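Local coordinates for SnoaL-like domain-containing protein (Burkholderia xenovorans LB400, PDB 3EN8) that is of unknown function but belongs to the SnoaL-like family of the NTF2-like superfamily, forms a two-chain assembly and binds calcium, at residues A[27-31]-A[101-106]; A[62-68]-A[79-85]; A[89-95]-A[107-113]. All coordinates share one frame; numbering follows the deposited sequence.

Interaction 1. Residues A[27-31]-A[101-106]; sequences HDIYD and GKVVHE
Tyr30 and Glu106 make the shortest bond of this contact: Tyr30 OH donates to Glu106 OE1 over 2.5 Å, reaching the syn side of the carboxylate about 27° out of its plane. The oxygen lies at the edge of the phenol ring, and ring and carboxylate planes are turned only 26° apart. Glu106 gets there with an extended chain, CG trans to its own nitrogen (chi1 178°). A water closes a small ring by donating to both Tyr30 OH and Glu106 OE2, the latter at 2.8 Å. Arg55 also bonds to both groups, with a salt bridge to Glu106 OE1.

Two backbone bonds flank a parallel bridge between Tyr30 and Val103. Val103 N donates to Ile29 O at 2.9 Å, and Asp31 N returns a bond to Val103 O at 2.8 Å. Further out, Lys102 bends at chi2, runs its CD past Ile29 O, and sets NZ 2.9 Å from Asp28 O, above the carbonyl plane; its salt bridge to Asp28 OD2 is long.

Apolar contacts fill in beneath. Val103 CG1 lies alongside Tyr30 CD1 at 3.6 Å, the two side chains pointing the same way, while its other methyl, CG2, meets Ile29 CG2 at 3.9 Å. That same Ile29 CG2 sits over the centre of one face of the Tyr30 ring.

Asp31 turns its carboxylate to the backbone N of Asp33, which together with Asp32 binds calcium. Val104 and His105 form a classic beta bulge opposite Glu97 of strand 88-99, where the chain turns a corner. Ile29 packs on helix 3-20, Tyr30 on Leu51 of helix 48-57, and Val103 on Phe98 of strand 88-99.

Interaction 2. Residues A[62-68]-A[79-85]; sequences PAGFEVR and TEYSISY
Phe65 and Tyr81 lie diagonally across the two strands on one face of the sheet, ring planes 32° and centroids 5.2 Å apart; Phe65 CE2 meets Tyr81 CD2 at 3.4 Å. The Tyr81 ring is set there by chi1 63°, which tucks CG between its backbone N and carbonyl carbon. Along the same edge, Phe65 CD2 comes 3.9 Å from Ile83 CG2, and Trp15 of helix 3-20 packs against both rings.

At the start of the hairpin arm the Tyr85 ring leans against Pro62, CZ 3.8 Å from Pro62 CB, and its hydroxyl bonds to Gly60 O. Here Ala63 and Gly64 both face Ser84 in a classic beta bulge, their two bonds to Ser84 O weak. Beyond it the antiparallel pairing is regular, with Ser82 N to Glu66 O at 2.8 Å.

The opposite face is polar. One water links Glu66 OE1 to Ser82 OG; another joins Arg68 NE to Glu80 OE1, 4.0 Å apart and too far for a salt bridge. Arg68 also salt-bridges the C-terminal Gly128, and Glu80 accepts from Tyr109 of the second subunit. The hairpin is thus aromatic toward the helix and hydrated opposite, meeting the second subunit at Arg68 and Glu80.

Interaction 3. Residues A[89-95]-A[107-113]; sequences PAYTVSI and TQYFSDP
Tyr91 presents the edge of its ring to Pro113, whose CG lies in the ring plane 3.9 Å from Tyr91 CE2. The same CG touches Pro89 CG at 4.0 Å, the two proline rings crossing at about a right angle. Next to them Ser111 grips Tyr91 O twice, through N and through OG at 2.8 Å each, the donors arriving from opposite faces of the carbonyl plane. OG takes this place with chi1 79°, between the backbone N and carbonyl carbon of Ser111.

These residues close the open end of an antiparallel hairpin formed by strands 88-99 and 102-111, central neighbours in the curved sheet of the NTF2-like fold. Val93 and Tyr109 exchange backbone bonds. Further along, Ile95 N reaches Thr107 O at 2.8 Å.

Side chains alternate between the faces. Thr92 CG2 lies 3.6 Å from Phe110 CD1, on the side where Gln108 bonds to Tyr81 and Arg55. On the other, Ile95 CD1 comes to the edge of the Tyr109 ring, 4.2 Å from CE1; here the second subunit packs, its Tyr109 touching Val93 and its Ile78 touching Ile95.

How the interactions relate
All three contacts reach one sheet. Interactions 2 and 3 are successive antiparallel pairings with centres about 9 Å apart, joined by probable hydrogen bonds from Thr92 N to Tyr81 O and between Gln108 NE2 and Tyr81 OH, both 2.8 Å. Interaction 1 shares strand 102-111 with interaction 3, their centres about 19 Å apart; Glu106 OE2 and Ser94 OG, 2.7 Å apart, probably hydrogen-bond. Arg55 ties Tyr30 and Glu106 to Gln108, and so on to Tyr81, in a polar network spanning all three. Calcium belongs to the interaction 1 end, about 5 Å from the Asp31 side chain, whereas interactions 2 and 3 both meet the second subunit.

Interaction 1. Residues A[27-31]-A[101-106]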
# COMPACT_ATOMS: atom_id res chain seq x y z
N HIS A 27 16.32 -4.01 -11.68
CA HIS A 27 16.55 -2.59 -11.46
C HIS A 27 16.57 -1.78 -12.72
O HIS A 27 16.81 -0.58 -12.71
CB HIS A 27 17.75 -2.37 -10.54
CG HIS A 27 17.49 -2.87 -9.17
ND1 HIS A 27 17.65 -4.19 -8.82
CD2 HIS A 27 16.98 -2.26 -8.07
CE1 HIS A 27 17.29 -4.36 -7.56
NE2 HIS A 27 16.87 -3.21 -7.09
N ASP A 28 16.18 -2.43 -13.80
CA ASP A 28 16.14 -1.79 -15.11
C ASP A 28 15.09 -0.70 -15.16
O ASP A 28 15.19 0.29 -15.88
CB ASP A 28 15.80 -2.81 -16.20
CG ASP A 28 15.73 -2.17 -17.56
OD1 ASP A 28 16.79 -1.69 -18.01
OD2 ASP A 28 14.63 -2.15 -18.17
N ILE A 29 14.06 -0.92 -14.36
CA ILE A 29 12.84 -0.08 -14.39
C ILE A 29 13.03 1.30 -13.75
O ILE A 29 12.21 2.19 -13.92
CB ILE A 29 11.61 -0.81 -13.73
CG1 ILE A 29 10.30 -0.25 -14.31
CG2 ILE A 29 11.65 -0.68 -12.16
CD1 ILE A 29 9.01 -1.05 -13.87
N TYR A 30 14.13 1.48 -13.03
CA TYR A 30 14.32 2.73 -12.23
C TYR A 30 15.06 3.81 -12.97
O TYR A 30 16.00 3.57 -13.70
CB TYR A 30 15.06 2.50 -10.89
CG TYR A 30 14.36 1.54 -10.00
CD1 TYR A 30 13.34 1.96 -9.15
CD2 TYR A 30 14.72 0.17 -10.00
CE1 TYR A 30 12.66 1.06 -8.34
CE2 TYR A 30 14.06 -0.73 -9.18
CZ TYR A 30 13.04 -0.30 -8.34
OH TYR A 30 12.34 -1.17 -7.54
N ASP A 31 14.62 5.03 -12.74
CA ASP A 31 15.51 6.16 -13.03
C ASP A 31 16.79 6.00 -12.22
O ASP A 31 16.78 5.46 -11.14
CB ASP A 31 14.86 7.47 -12.64
CG ASP A 31 15.67 8.66 -13.06
OD1 ASP A 31 15.57 9.05 -14.23
OD2 ASP A 31 16.38 9.24 -12.21
N GLY A 101 8.56 6.89 -18.15
CA GLY A 101 8.61 5.45 -18.29
C GLY A 101 9.53 4.78 -17.31
O GLY A 101 9.77 3.57 -17.38
N LYS A 102 10.01 5.56 -16.36
CA LYS A 102 10.92 5.02 -15.35
C LYS A 102 10.45 5.39 -13.94
O LYS A 102 9.83 6.39 -13.71
CB LYS A 102 12.36 5.50 -15.62
CG LYS A 102 12.98 5.01 -16.92
CD LYS A 102 13.19 3.49 -16.88
CE LYS A 102 14.04 3.00 -18.05
NZ LYS A 102 14.03 1.52 -18.22
N VAL A 103 10.74 4.52 -13.01
CA VAL A 103 10.36 4.73 -11.60
C VAL A 103 11.24 5.80 -10.99
O VAL A 103 12.47 5.69 -11.00
CB VAL A 103 10.44 3.42 -10.81
CG1 VAL A 103 10.22 3.69 -9.32
CG2 VAL A 103 9.39 2.42 -11.34
N VAL A 104 10.64 6.85 -10.44
CA VAL A 104 11.45 7.87 -9.78
C VAL A 104 11.34 7.80 -8.27
O VAL A 104 12.20 8.33 -7.54
CB VAL A 104 11.12 9.29 -10.28
CG1 VAL A 104 11.41 9.41 -11.81
CG2 VAL A 104 9.65 9.73 -9.93
N HIS A 105 10.25 7.21 -7.81
CA HIS A 105 9.98 7.05 -6.37
C HIS A 105 9.16 5.78 -6.11
O HIS A 105 8.09 5.57 -6.66
CB HIS A 105 9.27 8.31 -5.84
CG HIS A 105 9.18 8.40 -4.33
ND1 HIS A 105 8.71 9.54 -3.70
CD2 HIS A 105 9.48 7.53 -3.34
CE1 HIS A 105 8.75 9.37 -2.39
NE2 HIS A 105 9.20 8.15 -2.14
N GLU A 106 9.72 4.92 -5.29
CA GLU A 106 9.04 3.71 -4.84
C GLU A 106 8.88 3.83 -3.35
O GLU A 106 9.78 4.31 -2.69
CB GLU A 106 9.88 2.47 -5.16
CG GLU A 106 9.25 1.16 -4.68
CD GLU A 106 9.99 -0.09 -5.16
OE1 GLU A 106 11.16 -0.00 -5.64
OE2 GLU A 106 9.37 -1.17 -5.04
O HOH W 1 10.57 -3.33 -6.27

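Interaction 2. Residues A[62-68]-A[79-85]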
# COMPACT_ATOMS: atom_id res chain seq x y z
N PRO A 62 14.19 -13.75 -2.91
CA PRO A 62 13.22 -14.42 -2.04
C PRO A 62 13.06 -15.93 -2.33
O PRO A 62 13.19 -16.36 -3.47
CB PRO A 62 11.94 -13.67 -2.36
CG PRO A 62 12.10 -13.22 -3.74
CD PRO A 62 13.54 -12.88 -3.90
N ALA A 63 12.84 -16.72 -1.28
CA ALA A 63 12.62 -18.17 -1.44
C ALA A 63 11.27 -18.43 -2.11
O ALA A 63 11.02 -19.50 -2.69
CB ALA A 63 12.71 -18.92 -0.07
N GLY A 64 10.40 -17.44 -1.99
CA GLY A 64 9.02 -17.50 -2.49
C GLY A 64 8.54 -16.10 -2.85
O GLY A 64 8.80 -15.16 -2.14
N PHE A 65 7.84 -16.03 -3.98
CA PHE A 65 7.35 -14.74 -4.58
C PHE A 65 6.11 -14.98 -5.40
O PHE A 65 6.04 -15.93 -6.20
CB PHE A 65 8.43 -14.11 -5.48
CG PHE A 65 8.05 -12.74 -6.01
CD1 PHE A 65 7.17 -12.62 -7.05
CD2 PHE A 65 8.58 -11.61 -5.44
CE1 PHE A 65 6.81 -11.36 -7.54
CE2 PHE A 65 8.22 -10.34 -5.93
CZ PHE A 65 7.33 -10.23 -6.96
N GLU A 66 5.11 -14.12 -5.17
CA GLU A 66 3.86 -14.19 -5.95
C GLU A 66 3.18 -12.84 -6.00
O GLU A 66 3.00 -12.17 -4.98
CB GLU A 66 2.95 -15.24 -5.32
CG GLU A 66 1.56 -15.38 -5.86
CD GLU A 66 0.81 -16.45 -5.07
OE1 GLU A 66 0.63 -16.29 -3.84
OE2 GLU A 66 0.43 -17.46 -5.68
N VAL A 67 2.83 -12.42 -7.20
CA VAL A 67 2.07 -11.17 -7.35
C VAL A 67 0.61 -11.44 -7.05
O VAL A 67 0.02 -12.43 -7.53
CB VAL A 67 2.21 -10.53 -8.73
CG1 VAL A 67 1.27 -9.28 -8.85
CG2 VAL A 67 3.68 -10.12 -8.98
N ARG A 68 0.02 -10.56 -6.24
CA ARG A 68 -1.42 -10.63 -5.91
C ARG A 68 -2.26 -9.81 -6.89
O ARG A 68 -3.25 -10.24 -7.51
CB ARG A 68 -1.67 -10.09 -4.49
CG ARG A 68 -3.13 -10.19 -4.08
CD ARG A 68 -3.42 -9.58 -2.71
NE ARG A 68 -4.85 -9.67 -2.34
CZ ARG A 68 -5.38 -10.69 -1.66
NH1 ARG A 68 -4.65 -11.73 -1.30
NH2 ARG A 68 -6.68 -10.68 -1.36
N THR A 79 1.55 -2.32 -6.61
CA THR A 79 1.68 -3.77 -6.70
C THR A 79 1.56 -4.32 -5.30
O THR A 79 2.24 -3.90 -4.36
CB THR A 79 3.02 -4.24 -7.35
OG1 THR A 79 3.17 -3.70 -8.66
CG2 THR A 79 3.09 -5.78 -7.38
N GLU A 80 0.64 -5.27 -5.19
CA GLU A 80 0.44 -6.07 -4.01
C GLU A 80 1.00 -7.43 -4.28
O GLU A 80 0.69 -8.06 -5.29
CB GLU A 80 -1.06 -6.19 -3.68
CG GLU A 80 -1.79 -4.87 -3.31
CD GLU A 80 -3.26 -5.08 -3.29
OE1 GLU A 80 -3.71 -5.82 -2.39
OE2 GLU A 80 -3.96 -4.52 -4.18
N TYR A 81 1.85 -7.89 -3.40
CA TYR A 81 2.56 -9.16 -3.67
C TYR A 81 3.03 -9.73 -2.39
O TYR A 81 3.05 -9.06 -1.40
CB TYR A 81 3.74 -8.99 -4.64
CG TYR A 81 4.92 -8.08 -4.23
CD1 TYR A 81 4.81 -6.68 -4.27
CD2 TYR A 81 6.13 -8.62 -3.86
CE1 TYR A 81 5.87 -5.88 -3.93
CE2 TYR A 81 7.22 -7.81 -3.53
CZ TYR A 81 7.08 -6.41 -3.56
OH TYR A 81 8.18 -5.61 -3.22
N SER A 82 3.38 -11.01 -2.44
CA SER A 82 3.93 -11.73 -1.29
C SER A 82 5.38 -12.14 -1.57
O SER A 82 5.77 -12.52 -2.70
CB SER A 82 3.08 -12.97 -0.97
OG SER A 82 1.79 -12.60 -0.53
N ILE A 83 6.19 -11.97 -0.55
CA ILE A 83 7.56 -12.45 -0.55
C ILE A 83 7.78 -13.34 0.67
O ILE A 83 7.17 -13.13 1.71
CB ILE A 83 8.57 -11.28 -0.54
CG1 ILE A 83 8.51 -10.48 0.75
CG2 ILE A 83 8.31 -10.35 -1.72
CD1 ILE A 83 9.52 -9.35 0.81
N SER A 84 8.61 -14.36 0.58
CA SER A 84 8.80 -15.20 1.74
C SER A 84 10.22 -15.72 1.83
O SER A 84 10.86 -16.01 0.82
CB SER A 84 7.78 -16.35 1.70
OG SER A 84 7.92 -17.25 2.77
N TYR A 85 10.67 -15.79 3.08
CA TYR A 85 11.96 -16.31 3.50
C TYR A 85 11.72 -17.14 4.75
O TYR A 85 11.00 -16.73 5.64
CB TYR A 85 12.95 -15.18 3.85
CG TYR A 85 13.24 -14.21 2.74
CD1 TYR A 85 12.42 -13.11 2.50
CD2 TYR A 85 14.36 -14.37 1.94
CE1 TYR A 85 12.69 -12.22 1.46
CE2 TYR A 85 14.64 -13.49 0.92
CZ TYR A 85 13.82 -12.42 0.68
OH TYR A 85 14.14 -11.58 -0.38
O HOH W 2 1.04 -15.43 -1.33
O HOH W 3 -5.85 -7.32 -3.23

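Interaction 3. Residues A[89-95]-A[107-113]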
# COMPACT_ATOMS: atom_id res chain seq x y z
N PRO A 89 6.07 -15.38 5.44
CA PRO A 89 5.73 -14.49 4.34
C PRO A 89 5.44 -13.08 4.80
O PRO A 89 5.10 -12.80 5.98
CB PRO A 89 4.47 -15.14 3.79
CG PRO A 89 3.77 -15.56 5.08
CD PRO A 89 4.91 -16.18 5.87
N ALA A 90 5.64 -12.19 3.86
CA ALA A 90 5.27 -10.80 4.03
C ALA A 90 4.34 -10.38 2.91
O ALA A 90 4.62 -10.57 1.74
CB ALA A 90 6.49 -9.93 4.05
N TYR A 91 3.20 -9.84 3.34
CA TYR A 91 2.26 -9.15 2.45
C TYR A 91 2.84 -7.77 2.19
O TYR A 91 2.90 -6.91 3.09
CB TYR A 91 0.86 -9.05 3.09
CG TYR A 91 0.09 -10.33 3.09
CD1 TYR A 91 -0.72 -10.67 2.01
CD2 TYR A 91 0.16 -11.21 4.17
CE1 TYR A 91 -1.44 -11.87 2.00
CE2 TYR A 91 -0.56 -12.41 4.18
CZ TYR A 91 -1.35 -12.74 3.09
OH TYR A 91 -2.06 -13.92 3.06
N THR A 92 3.25 -7.59 0.94
CA THR A 92 4.03 -6.45 0.52
C THR A 92 3.24 -5.56 -0.44
O THR A 92 2.37 -5.99 -1.19
CB THR A 92 5.40 -6.91 -0.06
OG1 THR A 92 6.03 -7.83 0.85
CG2 THR A 92 6.34 -5.71 -0.27
N VAL A 93 3.51 -4.29 -0.31
CA VAL A 93 2.95 -3.25 -1.19
C VAL A 93 4.07 -2.39 -1.70
O VAL A 93 4.88 -1.89 -0.95
CB VAL A 93 1.91 -2.36 -0.45
CG1 VAL A 93 1.46 -1.19 -1.37
CG2 VAL A 93 0.69 -3.17 -0.00
N SER A 94 4.12 -2.26 -3.02
CA SER A 94 5.05 -1.36 -3.62
C SER A 94 4.26 -0.30 -4.43
O SER A 94 3.58 -0.64 -5.43
CB SER A 94 6.00 -2.12 -4.57
OG SER A 94 6.71 -1.28 -5.47
N ILE A 95 4.43 0.93 -4.01
CA ILE A 95 3.80 2.09 -4.63
C ILE A 95 4.84 2.74 -5.51
O ILE A 95 5.88 3.19 -4.99
CB ILE A 95 3.27 3.11 -3.58
CG1 ILE A 95 2.39 2.48 -2.54
CG2 ILE A 95 2.62 4.31 -4.30
CD1 ILE A 95 2.34 3.32 -1.24
N THR A 107 7.73 3.41 -2.84
CA THR A 107 7.51 3.27 -1.40
C THR A 107 7.03 1.86 -1.14
O THR A 107 6.03 1.41 -1.72
CB THR A 107 6.43 4.23 -0.93
OG1 THR A 107 6.67 5.53 -1.47
CG2 THR A 107 6.36 4.30 0.62
N GLN A 108 7.72 1.18 -0.24
CA GLN A 108 7.38 -0.17 0.11
C GLN A 108 6.96 -0.34 1.58
O GLN A 108 7.52 0.25 2.49
CB GLN A 108 8.54 -1.12 -0.20
CG GLN A 108 8.76 -1.46 -1.67
CD GLN A 108 10.02 -2.33 -1.87
OE1 GLN A 108 11.13 -1.89 -1.60
NE2 GLN A 108 9.84 -3.54 -2.40
N TYR A 109 5.95 -1.19 1.74
CA TYR A 109 5.49 -1.67 3.03
C TYR A 109 5.50 -3.21 3.08
O TYR A 109 5.10 -3.88 2.13
CB TYR A 109 4.05 -1.23 3.23
CG TYR A 109 3.89 0.25 3.46
CD1 TYR A 109 3.76 1.12 2.42
CD2 TYR A 109 3.91 0.78 4.76
CE1 TYR A 109 3.61 2.49 2.63
CE2 TYR A 109 3.72 2.13 4.98
CZ TYR A 109 3.59 2.97 3.93
OH TYR A 109 3.44 4.30 4.18
N PHE A 110 5.86 -3.71 4.23
CA PHE A 110 6.03 -5.14 4.46
C PHE A 110 5.24 -5.50 5.68
O PHE A 110 5.56 -5.08 6.79
CB PHE A 110 7.51 -5.47 4.69
CG PHE A 110 8.43 -4.95 3.60
CD1 PHE A 110 8.67 -5.71 2.47
CD2 PHE A 110 9.04 -3.69 3.72
CE1 PHE A 110 9.52 -5.24 1.48
CE2 PHE A 110 9.89 -3.22 2.70
CZ PHE A 110 10.12 -3.99 1.60
N SER A 111 4.14 -6.22 5.46
CA SER A 111 3.18 -6.49 6.51
C SER A 111 3.06 -7.99 6.80
O SER A 111 3.32 -8.84 5.95
CB SER A 111 1.82 -5.84 6.16
OG SER A 111 1.10 -6.59 5.24
N ASP A 112 2.70 -8.28 8.05
CA ASP A 112 2.48 -9.66 8.48
C ASP A 112 1.06 -10.15 8.22
O ASP A 112 0.11 -9.34 8.23
CB ASP A 112 2.76 -9.81 9.98
CG ASP A 112 4.20 -9.60 10.32
OD1 ASP A 112 5.05 -10.34 9.81
OD2 ASP A 112 4.48 -8.69 11.12
N PRO A 113 0.89 -11.46 8.00
CA PRO A 113 -0.45 -12.04 8.07
C PRO A 113 -1.02 -11.79 9.44
O PRO A 113 -0.26 -11.67 10.43
CB PRO A 113 -0.19 -13.55 7.92
CG PRO A 113 1.16 -13.67 7.41
CD PRO A 113 1.91 -12.52 7.96
O HOH W 4 5.96 6.00 -4.03